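Local coordinates for esterase LipW (Mycobacterium marinum, PDB 3QH4), which probably hydrolyses ester substrates as an alpha/beta-hydrolase-fold enzyme with strict substrate selectivity, at residues L171-A176 with Q190-P195; G242-L247 with A268-G273; T250-G255 with V276-H281; D262-Y267 with L280-R285. All coordinates share one frame; numbering follows the deposited sequence.

Contact 1 (L171-A176 with Q190-P195)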
loop_
_atom_site.group_PDB
_atom_site.type_symbol
_atom_site.label_atom_id
_atom_site.label_comp_id
_atom_site.label_asym_id
_atom_site.label_seq_id
_atom_site.Cartn_x
_atom_site.Cartn_y
_atom_site.Cartn_z
ATOM N N LEU A 171 -6.499 -1.165 2.321
ATOM C CA LEU A 171 -7.480 -1.548 1.298
ATOM C C LEU A 171 -7.181 -2.971 0.784
ATOM O O LEU A 171 -8.106 -3.765 0.612
ATOM C CB LEU A 171 -7.470 -0.560 0.150
ATOM C CG LEU A 171 -7.671 0.908 0.531
ATOM C CD1 LEU A 171 -7.449 1.803 -0.725
ATOM C CD2 LEU A 171 -9.067 1.170 1.184
ATOM N N ALA A 172 -5.903 -3.294 0.538
ATOM C CA ALA A 172 -5.533 -4.628 0.097
ATOM C C ALA A 172 -5.973 -5.673 1.111
ATOM O O ALA A 172 -6.449 -6.734 0.742
ATOM C CB ALA A 172 -4.019 -4.725 -0.118
ATOM N N ALA A 173 -5.818 -5.362 2.402
ATOM C CA ALA A 173 -6.240 -6.297 3.451
ATOM C C ALA A 173 -7.778 -6.492 3.380
ATOM O O ALA A 173 -8.313 -7.591 3.659
ATOM C CB ALA A 173 -5.833 -5.748 4.815
ATOM N N GLY A 174 -8.492 -5.433 3.008
ATOM C CA GLY A 174 -9.951 -5.555 2.817
ATOM C C GLY A 174 -10.314 -6.486 1.674
ATOM O O GLY A 174 -11.227 -7.316 1.789
ATOM N N LEU A 175 -9.579 -6.385 0.567
ATOM C CA LEU A 175 -9.760 -7.298 -0.546
ATOM C C LEU A 175 -9.443 -8.731 -0.099
ATOM O O LEU A 175 -10.185 -9.657 -0.420
ATOM C CB LEU A 175 -8.870 -6.928 -1.741
ATOM C CG LEU A 175 -9.079 -5.518 -2.329
ATOM C CD1 LEU A 175 -8.136 -5.319 -3.508
ATOM C CD2 LEU A 175 -10.559 -5.350 -2.793
ATOM N N ALA A 176 -8.345 -8.910 0.637
ATOM C CA ALA A 176 -8.011 -10.255 1.143
ATOM C C ALA A 176 -9.142 -10.848 2.001
ATOM O O ALA A 176 -9.430 -12.052 1.902
ATOM C CB ALA A 176 -6.720 -10.219 1.942
ATOM N N GLN A 190 -1.320 -12.043 -0.218
ATOM C CA GLN A 190 -1.444 -10.601 0.073
ATOM C C GLN A 190 -0.093 -10.032 0.476
ATOM O O GLN A 190 0.608 -10.575 1.352
ATOM C CB GLN A 190 -2.513 -10.310 1.155
ATOM C CG GLN A 190 -2.269 -10.936 2.530
ATOM C CD GLN A 190 -3.353 -10.545 3.556
ATOM O OE1 GLN A 190 -3.848 -9.405 3.586
ATOM N NE2 GLN A 190 -3.774 -11.527 4.346
ATOM N N LEU A 191 0.240 -8.889 -0.107
ATOM C CA LEU A 191 1.537 -8.257 0.175
ATOM C C LEU A 191 1.259 -6.897 0.798
ATOM O O LEU A 191 0.653 -6.023 0.164
ATOM C CB LEU A 191 2.335 -8.123 -1.136
ATOM C CG LEU A 191 3.746 -7.547 -1.018
ATOM C CD1 LEU A 191 4.640 -8.195 -2.078
ATOM C CD2 LEU A 191 3.696 -6.024 -1.187
ATOM N N LEU A 192 1.598 -6.775 2.076
ATOM C CA LEU A 192 1.238 -5.582 2.863
ATOM C C LEU A 192 2.536 -4.876 3.271
ATOM O O LEU A 192 3.233 -5.295 4.219
ATOM C CB LEU A 192 0.413 -5.966 4.100
ATOM C CG LEU A 192 -0.795 -6.875 3.875
ATOM C CD1 LEU A 192 -1.437 -7.261 5.201
ATOM C CD2 LEU A 192 -1.846 -6.200 2.975
ATOM N N HIS A 193 2.871 -3.825 2.537
ATOM C CA HIS A 193 4.040 -3.027 2.905
ATOM C C HIS A 193 3.677 -1.874 3.841
ATOM O O HIS A 193 2.798 -1.061 3.534
ATOM C CB HIS A 193 4.797 -2.537 1.650
ATOM C CG HIS A 193 5.975 -1.665 1.967
ATOM N ND1 HIS A 193 6.917 -2.009 2.916
ATOM C CD2 HIS A 193 6.373 -0.475 1.451
ATOM C CE1 HIS A 193 7.835 -1.058 2.986
ATOM N NE2 HIS A 193 7.521 -0.111 2.118
ATOM N N GLN A 194 4.406 -1.820 4.958
ATOM C CA GLN A 194 4.224 -0.837 6.041
ATOM C C GLN A 194 2.734 -0.464 6.214
ATOM O O GLN A 194 2.394 0.728 6.182
ATOM C CB GLN A 194 5.143 0.400 5.793
ATOM C CG GLN A 194 4.908 1.054 4.416
ATOM C CD GLN A 194 5.811 2.213 4.080
ATOM O OE1 GLN A 194 6.805 2.472 4.757
ATOM N NE2 GLN A 194 5.477 2.913 2.995
ATOM N N PRO A 195 1.868 -1.479 6.413
ATOM C CA PRO A 195 0.407 -1.240 6.395
ATOM C C PRO A 195 -0.156 -0.449 7.575
ATOM O O PRO A 195 0.303 -0.570 8.718
ATOM C CB PRO A 195 -0.189 -2.648 6.396
ATOM C CG PRO A 195 0.856 -3.509 7.160
ATOM C CD PRO A 195 2.181 -2.909 6.656
#

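Contact 2 (G242-L247 with A268-G273)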
loop_
_atom_site.group_PDB
_atom_site.type_symbol
_atom_site.label_atom_id
_atom_site.label_comp_id
_atom_site.label_asym_id
_atom_site.label_seq_id
_atom_site.Cartn_x
_atom_site.Cartn_y
_atom_site.Cartn_z
ATOM N N GLY A 242 -11.399 -9.984 14.499
ATOM C CA GLY A 242 -11.094 -10.960 15.533
ATOM C C GLY A 242 -10.501 -12.228 14.953
ATOM O O GLY A 242 -9.431 -12.677 15.381
ATOM N N GLN A 243 -11.177 -12.780 13.951
ATOM C CA GLN A 243 -10.770 -14.086 13.372
ATOM C C GLN A 243 -10.043 -13.915 12.056
ATOM O O GLN A 243 -10.620 -13.457 11.067
ATOM C CB GLN A 243 -12.017 -14.960 13.150
ATOM C CG GLN A 243 -11.718 -16.303 12.475
ATOM C CD GLN A 243 -10.778 -17.169 13.301
ATOM O OE1 GLN A 243 -9.558 -17.067 13.189
ATOM N NE2 GLN A 243 -11.349 -17.988 14.185
ATOM N N LEU A 244 -8.762 -14.282 12.038
ATOM C CA LEU A 244 -7.944 -14.133 10.831
ATOM C C LEU A 244 -7.731 -15.445 10.069
ATOM O O LEU A 244 -7.038 -15.453 9.048
ATOM C CB LEU A 244 -6.591 -13.519 11.194
ATOM C CG LEU A 244 -6.635 -12.148 11.894
ATOM C CD1 LEU A 244 -5.217 -11.618 12.064
ATOM C CD2 LEU A 244 -7.506 -11.135 11.114
ATOM N N ALA A 245 -8.308 -16.541 10.562
ATOM C CA ALA A 245 -8.103 -17.829 9.895
ATOM C C ALA A 245 -8.624 -17.776 8.478
ATOM O O ALA A 245 -9.681 -17.187 8.206
ATOM C CB ALA A 245 -8.757 -18.976 10.662
ATOM N N GLY A 246 -7.874 -18.381 7.562
ATOM C CA GLY A 246 -8.326 -18.483 6.181
ATOM C C GLY A 246 -7.934 -17.338 5.263
ATOM O O GLY A 246 -8.198 -17.400 4.045
ATOM N N LEU A 247 -7.328 -16.293 5.823
ATOM C CA LEU A 247 -6.763 -15.234 4.979
ATOM C C LEU A 247 -5.600 -15.776 4.140
ATOM O O LEU A 247 -4.974 -16.784 4.523
ATOM C CB LEU A 247 -6.314 -14.043 5.830
ATOM C CG LEU A 247 -7.470 -13.298 6.504
ATOM C CD1 LEU A 247 -6.930 -12.208 7.445
ATOM C CD2 LEU A 247 -8.433 -12.649 5.466
ATOM N N ALA A 268 0.871 -9.403 12.419
ATOM C CA ALA A 268 1.663 -10.569 12.004
ATOM C C ALA A 268 1.534 -11.728 13.009
ATOM O O ALA A 268 1.344 -12.900 12.620
ATOM C CB ALA A 268 3.138 -10.159 11.806
ATOM N N GLN A 269 1.594 -11.420 14.309
ATOM C CA GLN A 269 1.534 -12.498 15.295
ATOM C C GLN A 269 0.141 -13.147 15.233
ATOM O O GLN A 269 0.022 -14.367 15.303
ATOM C CB GLN A 269 1.818 -11.944 16.696
ATOM C CG GLN A 269 1.441 -12.900 17.805
ATOM C CD GLN A 269 2.416 -14.030 17.950
ATOM O OE1 GLN A 269 2.203 -15.153 17.408
ATOM N NE2 GLN A 269 3.497 -13.773 18.680
ATOM N N ARG A 270 -0.893 -12.330 15.048
ATOM C CA ARG A 270 -2.249 -12.873 14.964
ATOM C C ARG A 270 -2.459 -13.698 13.700
ATOM O O ARG A 270 -3.112 -14.733 13.751
ATOM C CB ARG A 270 -3.275 -11.747 15.102
ATOM C CG ARG A 270 -3.191 -11.126 16.483
ATOM C CD ARG A 270 -4.532 -10.519 16.911
ATOM N NE ARG A 270 -5.038 -9.541 15.954
ATOM C CZ ARG A 270 -6.218 -9.627 15.337
ATOM N NH1 ARG A 270 -6.579 -8.666 14.511
ATOM N NH2 ARG A 270 -7.050 -10.652 15.562
ATOM N N LEU A 271 -1.895 -13.254 12.574
ATOM C CA LEU A 271 -1.960 -14.058 11.344
ATOM C C LEU A 271 -1.321 -15.429 11.579
ATOM O O LEU A 271 -1.919 -16.469 11.289
ATOM C CB LEU A 271 -1.262 -13.350 10.185
ATOM C CG LEU A 271 -1.986 -12.130 9.577
ATOM C CD1 LEU A 271 -1.023 -11.422 8.597
ATOM C CD2 LEU A 271 -3.279 -12.575 8.843
ATOM N N LEU A 272 -0.113 -15.408 12.125
ATOM C CA LEU A 272 0.597 -16.649 12.439
ATOM C C LEU A 272 -0.211 -17.533 13.393
ATOM O O LEU A 272 -0.320 -18.755 13.190
ATOM C CB LEU A 272 1.978 -16.307 13.010
ATOM C CG LEU A 272 2.882 -15.719 11.933
ATOM C CD1 LEU A 272 4.077 -14.972 12.596
ATOM C CD2 LEU A 272 3.387 -16.820 10.976
ATOM N N GLY A 273 -0.756 -16.921 14.448
ATOM C CA GLY A 273 -1.580 -17.661 15.425
ATOM C C GLY A 273 -2.804 -18.319 14.784
ATOM O O GLY A 273 -3.247 -19.389 15.216
#

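Contact 3 (T250-G255 with V276-H281)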
loop_
_atom_site.group_PDB
_atom_site.type_symbol
_atom_site.label_atom_id
_atom_site.label_comp_id
_atom_site.label_asym_id
_atom_site.label_seq_id
_atom_site.Cartn_x
_atom_site.Cartn_y
_atom_site.Cartn_z
ATOM N N THR A 250 0.774 -14.334 3.380
ATOM C CA THR A 250 1.062 -12.903 3.545
ATOM C C THR A 250 2.567 -12.622 3.570
ATOM O O THR A 250 3.332 -13.434 4.128
ATOM C CB THR A 250 0.442 -12.432 4.883
ATOM O OG1 THR A 250 -0.981 -12.590 4.810
ATOM C CG2 THR A 250 0.763 -10.935 5.197
ATOM N N LEU A 251 2.972 -11.504 2.941
ATOM C CA LEU A 251 4.263 -10.862 3.215
ATOM C C LEU A 251 3.912 -9.534 3.837
ATOM O O LEU A 251 3.148 -8.756 3.255
ATOM C CB LEU A 251 5.088 -10.626 1.949
ATOM C CG LEU A 251 6.313 -9.734 2.191
ATOM C CD1 LEU A 251 7.391 -10.433 3.094
ATOM C CD2 LEU A 251 6.933 -9.347 0.828
ATOM N N ILE A 252 4.467 -9.274 5.019
ATOM C CA ILE A 252 4.207 -8.001 5.695
ATOM C C ILE A 252 5.526 -7.391 6.147
ATOM O O ILE A 252 6.340 -8.057 6.802
ATOM C CB ILE A 252 3.148 -8.195 6.834
ATOM C CG1 ILE A 252 2.847 -6.865 7.538
ATOM C CG2 ILE A 252 3.598 -9.243 7.877
ATOM C CD1 ILE A 252 1.640 -6.963 8.551
ATOM N N THR A 253 5.731 -6.107 5.830
ATOM C CA THR A 253 7.034 -5.492 6.027
ATOM C C THR A 253 6.863 -4.119 6.686
ATOM O O THR A 253 5.791 -3.495 6.564
ATOM C CB THR A 253 7.744 -5.318 4.659
ATOM O OG1 THR A 253 6.858 -4.675 3.722
ATOM C CG2 THR A 253 8.183 -6.674 4.086
ATOM N N CYS A 254 7.886 -3.648 7.414
ATOM C CA CYS A 254 7.816 -2.292 7.975
ATOM C C CYS A 254 9.185 -1.851 8.448
ATOM O O CYS A 254 9.970 -2.687 8.893
ATOM C CB CYS A 254 6.854 -2.300 9.176
ATOM S SG CYS A 254 6.265 -0.643 9.612
ATOM N N GLY A 255 9.483 -0.549 8.328
ATOM C CA GLY A 255 10.697 0.019 8.951
ATOM C C GLY A 255 10.482 0.090 10.456
ATOM O O GLY A 255 9.354 0.184 10.907
ATOM N N VAL A 276 -2.179 -18.683 9.282
ATOM C CA VAL A 276 -1.894 -18.085 7.954
ATOM C C VAL A 276 -0.368 -18.059 7.745
ATOM O O VAL A 276 0.353 -17.592 8.626
ATOM C CB VAL A 276 -2.429 -16.650 7.874
ATOM C CG1 VAL A 276 -2.060 -15.985 6.532
ATOM C CG2 VAL A 276 -3.969 -16.654 8.111
ATOM N N SER A 277 0.102 -18.578 6.605
ATOM C CA SER A 277 1.542 -18.585 6.306
ATOM C C SER A 277 1.966 -17.131 6.115
ATOM O O SER A 277 1.451 -16.428 5.243
ATOM C CB SER A 277 1.871 -19.409 5.064
ATOM O OG SER A 277 3.273 -19.373 4.821
ATOM N N THR A 278 2.900 -16.685 6.940
ATOM C CA THR A 278 3.264 -15.262 6.991
ATOM C C THR A 278 4.773 -15.095 6.976
ATOM O O THR A 278 5.511 -15.735 7.767
ATOM C CB THR A 278 2.688 -14.609 8.300
ATOM O OG1 THR A 278 1.271 -14.826 8.324
ATOM C CG2 THR A 278 2.912 -13.068 8.306
ATOM N N GLU A 279 5.227 -14.241 6.064
ATOM C CA GLU A 279 6.628 -13.806 6.067
ATOM C C GLU A 279 6.618 -12.385 6.593
ATOM O O GLU A 279 5.865 -11.530 6.102
ATOM C CB GLU A 279 7.209 -13.888 4.650
ATOM C CG GLU A 279 8.668 -13.423 4.604
ATOM C CD GLU A 279 9.426 -13.943 3.396
ATOM O OE1 GLU A 279 8.815 -14.033 2.326
ATOM O OE2 GLU A 279 10.633 -14.272 3.523
ATOM N N LEU A 280 7.457 -12.116 7.590
ATOM C CA LEU A 280 7.463 -10.803 8.223
ATOM C C LEU A 280 8.874 -10.259 8.217
ATOM O O LEU A 280 9.805 -10.984 8.526
ATOM C CB LEU A 280 6.996 -10.924 9.683
ATOM C CG LEU A 280 7.318 -9.768 10.647
ATOM C CD1 LEU A 280 6.478 -8.535 10.274
ATOM C CD2 LEU A 280 7.054 -10.211 12.102
ATOM N N HIS A 281 9.019 -8.973 7.881
ATOM C CA HIS A 281 10.316 -8.307 8.033
ATOM C C HIS A 281 10.213 -6.919 8.635
ATOM O O HIS A 281 9.383 -6.104 8.180
ATOM C CB HIS A 281 11.056 -8.147 6.702
ATOM C CG HIS A 281 12.518 -7.923 6.889
ATOM N ND1 HIS A 281 13.415 -8.961 6.963
ATOM C CD2 HIS A 281 13.237 -6.788 7.044
ATOM C CE1 HIS A 281 14.626 -8.484 7.155
ATOM N NE2 HIS A 281 14.549 -7.166 7.207
#

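Contact 4 (D262-Y267 with L280-R285)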
loop_
_atom_site.group_PDB
_atom_site.type_symbol
_atom_site.label_atom_id
_atom_site.label_comp_id
_atom_site.label_asym_id
_atom_site.label_seq_id
_atom_site.Cartn_x
_atom_site.Cartn_y
_atom_site.Cartn_z
ATOM N N ASP A 262 4.222 -1.191 15.570
ATOM C CA ASP A 262 3.628 -2.150 16.532
ATOM C C ASP A 262 2.350 -2.808 16.024
ATOM O O ASP A 262 2.100 -3.995 16.277
ATOM C CB ASP A 262 3.366 -1.470 17.884
ATOM C CG ASP A 262 4.658 -1.169 18.643
ATOM O OD1 ASP A 262 5.775 -1.467 18.142
ATOM O OD2 ASP A 262 4.550 -0.599 19.745
ATOM N N GLU A 263 1.528 -2.051 15.306
ATOM C CA GLU A 263 0.300 -2.709 14.791
ATOM C C GLU A 263 0.666 -3.753 13.726
ATOM O O GLU A 263 0.001 -4.765 13.589
ATOM C CB GLU A 263 -0.728 -1.679 14.319
ATOM C CG GLU A 263 -0.355 -0.884 13.081
ATOM C CD GLU A 263 -1.035 0.465 13.081
ATOM O OE1 GLU A 263 -1.848 0.699 12.169
ATOM O OE2 GLU A 263 -0.784 1.264 14.023
ATOM N N VAL A 264 1.773 -3.515 13.021
ATOM C CA VAL A 264 2.283 -4.498 12.065
ATOM C C VAL A 264 2.690 -5.775 12.793
ATOM O O VAL A 264 2.290 -6.868 12.409
ATOM C CB VAL A 264 3.475 -3.943 11.254
ATOM C CG1 VAL A 264 4.247 -5.092 10.569
ATOM C CG2 VAL A 264 2.969 -2.989 10.220
ATOM N N LEU A 265 3.483 -5.624 13.844
ATOM C CA LEU A 265 3.894 -6.774 14.628
ATOM C C LEU A 265 2.694 -7.519 15.253
ATOM O O LEU A 265 2.669 -8.750 15.249
ATOM C CB LEU A 265 4.891 -6.339 15.705
ATOM C CG LEU A 265 6.249 -5.869 15.200
ATOM C CD1 LEU A 265 7.059 -5.249 16.355
ATOM C CD2 LEU A 265 7.018 -7.064 14.567
ATOM N N ASP A 266 1.731 -6.785 15.827
ATOM C CA ASP A 266 0.526 -7.393 16.416
ATOM C C ASP A 266 -0.219 -8.214 15.349
ATOM O O ASP A 266 -0.645 -9.348 15.585
ATOM C CB ASP A 266 -0.414 -6.304 16.978
ATOM C CG ASP A 266 0.157 -5.550 18.208
ATOM O OD1 ASP A 266 1.060 -6.048 18.909
ATOM O OD2 ASP A 266 -0.344 -4.426 18.491
ATOM N N TYR A 267 -0.378 -7.627 14.166
ATOM C CA TYR A 267 -1.163 -8.265 13.094
ATOM C C TYR A 267 -0.439 -9.519 12.608
ATOM O O TYR A 267 -1.060 -10.562 12.397
ATOM C CB TYR A 267 -1.360 -7.291 11.927
ATOM C CG TYR A 267 -2.484 -7.657 10.962
ATOM C CD1 TYR A 267 -3.828 -7.661 11.385
ATOM C CD2 TYR A 267 -2.213 -8.005 9.651
ATOM C CE1 TYR A 267 -4.870 -7.998 10.489
ATOM C CE2 TYR A 267 -3.241 -8.349 8.759
ATOM C CZ TYR A 267 -4.565 -8.315 9.187
ATOM O OH TYR A 267 -5.571 -8.635 8.293
ATOM N N LEU A 280 7.457 -12.116 7.590
ATOM C CA LEU A 280 7.463 -10.803 8.223
ATOM C C LEU A 280 8.874 -10.259 8.217
ATOM O O LEU A 280 9.805 -10.984 8.526
ATOM C CB LEU A 280 6.996 -10.924 9.683
ATOM C CG LEU A 280 7.318 -9.768 10.647
ATOM C CD1 LEU A 280 6.478 -8.535 10.274
ATOM C CD2 LEU A 280 7.054 -10.211 12.102
ATOM N N HIS A 281 9.019 -8.973 7.881
ATOM C CA HIS A 281 10.316 -8.307 8.033
ATOM C C HIS A 281 10.213 -6.919 8.635
ATOM O O HIS A 281 9.383 -6.104 8.180
ATOM C CB HIS A 281 11.056 -8.147 6.702
ATOM C CG HIS A 281 12.518 -7.923 6.889
ATOM N ND1 HIS A 281 13.415 -8.961 6.963
ATOM C CD2 HIS A 281 13.237 -6.788 7.044
ATOM C CE1 HIS A 281 14.626 -8.484 7.155
ATOM N NE2 HIS A 281 14.549 -7.166 7.207
ATOM N N ILE A 282 11.067 -6.659 9.625
ATOM C CA ILE A 282 11.217 -5.302 10.158
ATOM C C ILE A 282 12.604 -4.833 9.707
ATOM O O ILE A 282 13.613 -5.461 10.014
ATOM C CB ILE A 282 11.131 -5.262 11.714
ATOM C CG1 ILE A 282 9.752 -5.742 12.198
ATOM C CG2 ILE A 282 11.409 -3.812 12.238
ATOM C CD1 ILE A 282 8.560 -4.871 11.633
ATOM N N PHE A 283 12.636 -3.707 8.993
ATOM C CA PHE A 283 13.889 -3.165 8.466
ATOM C C PHE A 283 14.452 -2.148 9.438
ATOM O O PHE A 283 13.744 -1.216 9.841
ATOM C CB PHE A 283 13.627 -2.477 7.113
ATOM C CG PHE A 283 13.308 -3.447 6.019
ATOM C CD1 PHE A 283 14.360 -4.033 5.277
ATOM C CD2 PHE A 283 11.996 -3.772 5.720
ATOM C CE1 PHE A 283 14.074 -4.937 4.236
ATOM C CE2 PHE A 283 11.695 -4.716 4.693
ATOM C CZ PHE A 283 12.759 -5.282 3.960
ATOM N N PRO A 284 15.723 -2.321 9.817
ATOM C CA PRO A 284 16.367 -1.464 10.847
ATOM C C PRO A 284 16.673 -0.059 10.285
ATOM O O PRO A 284 16.871 0.087 9.074
ATOM C CB PRO A 284 17.660 -2.244 11.169
ATOM C CG PRO A 284 18.026 -2.930 9.866
ATOM C CD PRO A 284 16.665 -3.292 9.225
ATOM N N ARG A 285 16.679 0.946 11.159
ATOM C CA ARG A 285 17.157 2.310 10.838
ATOM C C ARG A 285 16.391 2.972 9.670
ATOM O O ARG A 285 16.933 3.794 8.941
ATOM C CB ARG A 285 18.670 2.304 10.600
ATOM C CG ARG A 285 19.455 1.541 11.654
ATOM C CD ARG A 285 20.963 1.660 11.416
ATOM N NE ARG A 285 21.478 2.954 11.831
ATOM C CZ ARG A 285 22.620 3.497 11.397
ATOM N NH1 ARG A 285 23.370 2.894 10.469
ATOM N NH2 ARG A 285 23.004 4.664 11.886
#

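Contact 1 (L171-A176 with Q190-P195)
Gln190 reaches from its strand toward the helix segment 171-176 and meets Ala176 and Ala173. Its first carbons only carry the chain across. CB points at the helix, and CG sits between the backbone N and the carbonyl carbon (chi1 61°). The chain then runs extended, with chi2 at 178°, and this brings the amide to the helix surface. There Gln190 CD lies 3.7 Å from Ala176 CB. That methyl stands over one face of the amide and is nearest to the oxygen, with Ala176 CB to Gln190 OE1 at 3.4 Å. Gln190 OE1 also comes to 3.9 Å from Ala173 CA. Gln190 NE2 is 4.0 Å from Ala176 CB, and its polar partner lies outside the pair: it makes a weak hydrogen bond to Pro248 O.

Leu192, on the same side of the strand, completes the contact. Leu192 CD2 meets Ala172 CB at 4.1 Å and faces Ala173 CB at 4.4 Å. Small alanines on this side of the helix allow the strand to come close, with the two axes 8.6 Å apart. They run nearly antiparallel, at 159°. The contact is buried and mostly apolar.

Helix 167-181 is the connection of a beta-alpha-beta unit between strands 160-165 and 189-193. It follows the probable nucleophile elbow, whose residues Ala172 touches. Its other flank packs Leu171 and Leu175 on helix 134-148. Behind the strand, Leu191 rests on helix 298-315. Within the sheet, strand 189-193 lies between strands 160-165 and 250-255.

Contact 2 (G242-L247 with A268-G273)
Leu244 projects from its loop into the angle between Arg270 and Leu271 on the helix. Its CG lies beside the backbone N, anti to the carbonyl carbon (chi1 -58°), and CD1 leads. Leu244 CD1 meets Arg270 CB at 3.6 Å. It also stands over the centre of one face of the Arg270 guanidinium, so a single methyl touches both the root and the flat end of the arginine. The two side chains cross at about a right angle.

Arg270 can fold round the leucine because its chain bends at chi3 (-56°). The bend turns the guanidinium back toward the loop. At its edge Arg270 NH2 makes a weak hydrogen bond to Gly242 O, 3.1 Å long and far from straight at 120°. The stronger polar partner is Arg241 O, which receives NH1. Leu244 CD1 thus covers one face of the guanidinium, Gly242 O lies at its edge, and the bond from NH1 to Arg241 O helps fix its turn.

Deeper in, Leu271 CD2 takes two methyls. Leu244 CD1 and Leu247 CD1 each lie 3.9 Å from Leu271 CD2. Leu247 crosses Leu271 at about a right angle.

The spacing of the two loop leucines comes from a type II beta turn that runs from Leu244 to Leu247, with Gly246 at its third position. Just before it, Gln243 curls back, and Gln243 OE1 accepts Ala245 N at 3.0 Å. This is peripheral packing of the alpha/beta-hydrolase fold: a turn in the loop leading to strand 250-255 packs on the C-terminal end of helix 261-273.

Contact 3 (T250-G255 with V276-H281)
The carboxylate of Glu279 has Leu251 CD1 standing obliquely off one face, 3.9 Å from Glu279 OE1. The same Leu251 CD1 lies 3.6 Å from Glu279 CG, and the two side chains run side by side in the same direction. The imidazole of His281 looks elsewhere: its CD2 sits over the centre of one face of the Phe283 ring. Thr253 CG2 meets only the root of this histidine, at CB.

Beneath these groups the strands pair in parallel, Thr250 with Thr278 through Thr253 with His281. Five backbone hydrogen bonds join them. The ladder begins with Thr250 N to Ser277 O at 2.9 Å and ends with Cys254 N to His281 O at 3.0 Å. The straightest is Glu279 N to Thr250 O, at 173°. The oxygens of Thr250, Ile252, Glu279 and His281 each receive a CA-H contact as well.

On the other face Ile252 and Leu280 lie alongside each other, with Ile252 CG2 to Leu280 CD1 at 3.8 Å. With chi1 at 162° and chi2 near 70°, Leu280 CD1 comes to 3.5 Å from Ile252 O. Thr278 CG2 adds its methyl to Ile252 CG2 at 3.9 Å. The Thr278 hydroxyl turns back on its own chain and donates to Val276 O from above the carbonyl plane.

The two strands are the parallel pair of a beta-alpha-beta unit, joined by helix 261-273, at the edge of the alpha/beta-hydrolase sheet. Strand 278-283 is outermost, and strand 250-255 separates it from strand 189-193. Leu251, Thr253 and His281 pack on helix 298-315. Thr250, Ile252 and Thr278 pack on helix 261-273.

Contact 4 (D262-Y267 with L280-R285)
Leu265 lays its CD2 methyl against two side chains of the strand at once. Leu265 CD2 meets Ile282 CG1 at 3.9 Å and Leu280 CD2 at 4.0 Å. Its CG stands beside the backbone N (chi1 -68°), which carries the branch from the flank of the helix to the strand. Leu265 and Ile282 cross at about a right angle, so the methyl lies across the CG1-CD1 arm of the isoleucine.

Val264, the residue before it, points toward the strand. Val264 CG1 reaches Leu280 CD1 at 4.1 Å and, more loosely, Ile282 CD1 at 4.4 Å. The two methyls of Leu280 are thus divided, CD1 to Val264 and CD2 to Leu265. Helix and strand run nearly antiparallel, at 160°, with the axes 10.0 Å apart. This packs the helix of the beta-alpha-beta unit 250-255, 261-273, 278-283 on its second strand. Val264 also rests on Ile252 and Pro195.

Two acids of this helix turn elsewhere: Glu263 OE1 accepts the N-H groups of Leu197 and Asp198, and Asp262 OD2 that of Ser204. The contact itself is wholly aliphatic. It therefore rests on van der Waals packing and partial apolar burial, with no directional bond to fix its register.

Overall arrangement
Contact 1 is the innermost of the four and fully buried; contacts 2, 3 and 4 are partly buried, contact 2 farthest from the centre. Contacts 1, 3 and 4 all reach the same sheet: strand 250-255 links contact 1 to contact 3 by backbone bonds, and strand 278-283 serves contacts 3 and 4. Helix 261-273 is used twice, by contact 4 nearer its start and by contact 2 at its end. Chemistry follows place. Alanines, a leucine and one amide pack the core, main-chain bonds build the edge pair, aliphatic chains fasten the helix, and only in the peripheral contact 2 does an arginine take part in the touching.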